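Local coordinates for ADP-ribose pyrophosphatase MutT (Rickettsia felis, PDB 4KYX), which probably hydrolyses nucleoside diphosphate derivatives as a magnesium-dependent Nudix pyrophosphatase, with 8-oxo-dGTP a possible substrate, at residues Gly52-Phe55 / Glu56-Ala59; Cys100-Glu103 / His104-Gln107. All blocks are in the same frame, centred on the assembly; numbering follows the deposited sequence.

In the fold
Contacts 1 and 2 sit near opposite ends of the same Nudix helix, 55-67, with their centres about 20 Å apart and no touch between them. Contact 1 starts that helix and is partly buried: Phe55, Cys58 and Ala59 turn into the protein toward strand 14-22, and the second subunit reaches in as well. Contact 2 is a surface turn after strand 89-99, untouched by the other chain, but tied to Asn68 and Ile70 just past the helix. Both rely on a short polar residue paired with a glutamate three positions on. In contact 1 the glutamate carboxylate caps a backbone N-H, whereas in contact 2 it takes a side-chain amide.

Contact 1. Residues Gly52-Phe55 / Glu56-Ala59; sequences GETF and EECA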
loop_
_atom_site.group_PDB
_atom_site.type_symbol
_atom_site.label_atom_id
_atom_site.label_comp_id
_atom_site.label_asym_id
_atom_site.label_seq_id
_atom_site.Cartn_x
_atom_site.Cartn_y
_atom_site.Cartn_z
ATOM N N GLY A 52 -4.609 9.543 10.146
ATOM C CA GLY A 52 -5.160 8.959 11.349
ATOM C C GLY A 52 -6.090 7.776 11.160
ATOM O O GLY A 52 -6.346 7.078 12.126
ATOM N N GLU A 53 -6.526 7.535 9.943
ATOM C CA GLU A 53 -7.435 6.445 9.598
ATOM C C GLU A 53 -6.777 5.096 9.370
ATOM O O GLU A 53 -5.693 4.992 8.846
ATOM C CB GLU A 53 -8.192 6.759 8.310
ATOM C CG GLU A 53 -9.109 7.933 8.293
ATOM C CD GLU A 53 -9.958 7.935 7.054
ATOM O OE1 GLU A 53 -11.174 7.729 7.232
ATOM O OE2 GLU A 53 -9.454 8.099 5.885
ATOM N N THR A 54 -7.491 4.058 9.733
ATOM C CA THR A 54 -7.219 2.735 9.279
ATOM C C THR A 54 -7.792 2.555 7.876
ATOM O O THR A 54 -8.677 3.310 7.443
ATOM C CB THR A 54 -7.824 1.671 10.240
ATOM O OG1 THR A 54 -9.210 1.606 10.032
ATOM C CG2 THR A 54 -7.472 1.992 11.742
ATOM N N PHE A 55 -7.267 1.566 7.170
ATOM C CA PHE A 55 -7.727 1.282 5.804
ATOM C C PHE A 55 -9.192 0.929 5.882
ATOM O O PHE A 55 -9.916 1.344 5.011
ATOM C CB PHE A 55 -7.016 0.121 5.146
ATOM C CG PHE A 55 -5.500 0.298 5.006
ATOM C CD1 PHE A 55 -4.924 1.556 4.929
ATOM C CD2 PHE A 55 -4.672 -0.821 4.985
ATOM C CE1 PHE A 55 -3.542 1.688 4.836
ATOM C CE2 PHE A 55 -3.305 -0.697 4.866
ATOM C CZ PHE A 55 -2.744 0.550 4.792
ATOM N N GLU A 56 -9.608 0.237 6.945
ATOM C CA GLU A 56 -10.973 -0.247 7.052
ATOM C C GLU A 56 -11.916 0.907 7.373
ATOM O O GLU A 56 -13.003 0.960 6.786
ATOM C CB GLU A 56 -11.113 -1.358 8.093
ATOM C CG GLU A 56 -10.366 -2.644 7.707
ATOM C CD GLU A 56 -8.874 -2.597 8.103
ATOM O OE1 GLU A 56 -8.365 -1.660 8.813
ATOM O OE2 GLU A 56 -8.169 -3.531 7.667
ATOM N N GLU A 57 -11.497 1.834 8.232
ATOM C CA GLU A 57 -12.298 3.043 8.543
ATOM C C GLU A 57 -12.519 3.875 7.264
ATOM O O GLU A 57 -13.599 4.374 6.991
ATOM C CB GLU A 57 -11.606 3.932 9.586
ATOM C CG GLU A 57 -11.716 3.436 10.991
ATOM C CD GLU A 57 -10.733 4.080 11.981
ATOM O OE1 GLU A 57 -9.741 4.768 11.580
ATOM O OE2 GLU A 57 -10.981 3.865 13.201
ATOM N N CYS A 58 -11.434 4.013 6.494
ATOM C CA CYS A 58 -11.468 4.848 5.315
ATOM C C CYS A 58 -12.443 4.258 4.322
ATOM O O CYS A 58 -13.292 4.966 3.772
ATOM C CB CYS A 58 -10.040 4.981 4.761
ATOM S SG CYS A 58 -10.012 5.923 3.209
ATOM N N ALA A 59 -12.349 2.949 4.119
ATOM C CA ALA A 59 -13.212 2.204 3.191
ATOM C C ALA A 59 -14.693 2.379 3.546
ATOM O O ALA A 59 -15.519 2.826 2.691
ATOM C CB ALA A 59 -12.843 0.738 3.164
HETATM O O HOH W 1 -8.074 5.394 13.573
HETATM O O HOH W 2 -5.269 -0.143 8.432
#
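Thr54 and Glu57 form a capping box at the start of the Nudix helix, each side chain accepting from the other's backbone N-H. In Nudix hydrolases this loop-helix segment carries the REXXEE glutamates that bind magnesium, so the cap probably helps set where the helix begins. Thr54 is the N-cap: its OG1 lies 2.9 Å from Glu57 N. With chi1 at 76°, OG1 sits between the backbone N and the carbonyl carbon, which turns it back over the first helical turn. In return Thr54 N donates to Glu57 OE1 at 3.0 Å, nearly straight at 172°, though it meets the carboxylate from above its plane. The two side chains cross at about a right angle, and Thr54 CG2 rests 3.6 Å from that same Glu57 OE1. A water grips OE1 a second time, donating to it and to Gly52 O, which ties the glycine to the cap. Behind the box the regular helical ladder begins, Thr54 O taking Cys58 N and Phe55 O taking Ala59 N.

Glu53, the first conserved glutamate of the Nudix box, runs extended beyond CG along Cys58. Its carboxylate is positioned from outside by a salt bridge to Arg61, about one turn beyond Cys58, and a hydrogen bond from Glu50 N. Across the dimer, Tyr142 of the second subunit bonds Glu56 OE2 and meets the Phe55 ring, while Asn81 of that subunit bonds Glu53 O. Phe55 and Cys58 both pack on Ile17 of strand 14-22. Beside them, Glu53 OE2 comes within 3.4 Å of Cys58 CB and 3.5 Å of Cys58 SG.

Contact 2. Residues Cys100-Glu103 / His104-Gln107; sequences CLNE and HELQ
A short 3-10 turn follows strand 89-99, and Asn102 and Glu105 hold it together through both backbone and side chain. Glu105 N donates to Asn102 O at 2.9 Å, and one residue on Leu106 N reaches Glu103 O at 3.2 Å. Outside this backbone pair, Asn102 ND2 donates to Glu105 OE2 at 2.8 Å and 171°. The carboxylate oxygen lies almost in the amide plane, and the donor meets it on the anti side, tilted somewhat from the carboxylate plane, with the two flat groups 76° apart. Asn102 CG is tucked between its backbone N and carbonyl carbon (chi1 63°), which brings the amide round to face Glu105.

The amide is fixed at both ends: ND2 also donates to Asn68 O, and OD1 accepts from Ile70 N, so the turn is fastened to the chain just after the Nudix helix. On another side of the turn, Glu103 and His104 run side by side, Glu103 CG standing 4.2 Å from the ring centroid in a CH-pi contact over one face. Glu103 OE1 takes Asn24 N, while Glu103 and Leu106 both lean on Trp119 of strand 116-120. Two overlapping type I turns, 102-105 and 103-106, with successive i to i+3 bonds, make this a typical single turn of 3-10 helix.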
loop_
_atom_site.group_PDB
_atom_site.type_symbol
_atom_site.label_atom_id
_atom_site.label_comp_id
_atom_site.label_asym_id
_atom_site.label_seq_id
_atom_site.Cartn_x
_atom_site.Cartn_y
_atom_site.Cartn_z
ATOM N N CYS A 100 -22.186 -4.897 0.905
ATOM C CA CYS A 100 -23.076 -3.897 1.489
ATOM C C CYS A 100 -24.335 -4.525 2.109
ATOM O O CYS A 100 -24.816 -5.562 1.676
ATOM C CB CYS A 100 -23.414 -2.790 0.512
ATOM S SG CYS A 100 -24.498 -3.301 -0.819
ATOM N N LEU A 101 -24.863 -3.835 3.102
ATOM C CA LEU A 101 -25.992 -4.283 3.913
ATOM C C LEU A 101 -27.330 -3.675 3.487
ATOM O O LEU A 101 -28.390 -4.088 3.964
ATOM C CB LEU A 101 -25.693 -3.926 5.367
ATOM C CG LEU A 101 -24.479 -4.639 5.957
ATOM C CD1 LEU A 101 -24.328 -4.292 7.433
ATOM C CD2 LEU A 101 -24.593 -6.155 5.774
ATOM N N ASN A 102 -27.303 -2.676 2.618
ATOM C CA ASN A 102 -28.478 -1.878 2.328
ATOM C C ASN A 102 -28.456 -1.485 0.858
ATOM O O ASN A 102 -28.603 -0.320 0.537
ATOM C CB ASN A 102 -28.476 -0.622 3.207
ATOM C CG ASN A 102 -27.281 0.313 2.940
ATOM O OD1 ASN A 102 -26.204 -0.132 2.569
ATOM N ND2 ASN A 102 -27.472 1.618 3.170
ATOM N N GLU A 103 -28.253 -2.461 -0.022
ATOM C CA GLU A 103 -28.041 -2.150 -1.433
ATOM C C GLU A 103 -29.170 -1.344 -2.068
ATOM O O GLU A 103 -28.925 -0.568 -2.998
ATOM C CB GLU A 103 -27.773 -3.425 -2.241
ATOM C CG GLU A 103 -28.962 -4.382 -2.359
ATOM C CD GLU A 103 -28.531 -5.710 -2.932
ATOM O OE1 GLU A 103 -27.831 -6.437 -2.190
ATOM O OE2 GLU A 103 -28.806 -5.976 -4.120
ATOM N N HIS A 104 -30.415 -1.491 -1.591
ATOM C CA HIS A 104 -31.503 -0.724 -2.190
ATOM C C HIS A 104 -31.496 0.756 -1.871
ATOM O O HIS A 104 -32.251 1.502 -2.503
ATOM C CB HIS A 104 -32.853 -1.349 -1.844
ATOM C CG HIS A 104 -32.979 -2.743 -2.348
ATOM N ND1 HIS A 104 -33.554 -3.757 -1.610
ATOM C CD2 HIS A 104 -32.517 -3.316 -3.482
ATOM C CE1 HIS A 104 -33.492 -4.883 -2.303
ATOM N NE2 HIS A 104 -32.858 -4.643 -3.436
ATOM N N GLU A 105 -30.627 1.175 -0.942
ATOM C CA GLU A 105 -30.488 2.578 -0.586
ATOM C C GLU A 105 -29.387 3.262 -1.411
ATOM O O GLU A 105 -29.053 4.399 -1.146
ATOM C CB GLU A 105 -30.174 2.725 0.907
ATOM C CG GLU A 105 -31.335 2.239 1.755
ATOM C CD GLU A 105 -31.189 2.434 3.218
ATOM O OE1 GLU A 105 -32.251 2.385 3.855
ATOM O OE2 GLU A 105 -30.094 2.557 3.756
ATOM N N LEU A 106 -28.836 2.593 -2.418
ATOM C CA LEU A 106 -27.833 3.196 -3.272
ATOM C C LEU A 106 -28.299 4.547 -3.773
ATOM O O LEU A 106 -29.428 4.666 -4.301
ATOM C CB LEU A 106 -27.580 2.287 -4.457
ATOM C CG LEU A 106 -26.690 2.828 -5.613
ATOM C CD1 LEU A 106 -25.265 3.072 -5.057
ATOM C CD2 LEU A 106 -26.682 1.841 -6.762
ATOM N N GLN A 107 -27.472 5.573 -3.553
ATOM C CA GLN A 107 -27.725 6.906 -4.113
ATOM C C GLN A 107 -26.425 7.455 -4.627
ATOM O O GLN A 107 -25.367 7.213 -4.027
ATOM C CB GLN A 107 -28.292 7.864 -3.064
ATOM C CG GLN A 107 -29.647 7.445 -2.597
ATOM C CD GLN A 107 -30.250 8.407 -1.588
ATOM O OE1 GLN A 107 -29.740 9.491 -1.357
ATOM N NE2 GLN A 107 -31.369 8.013 -1.000
#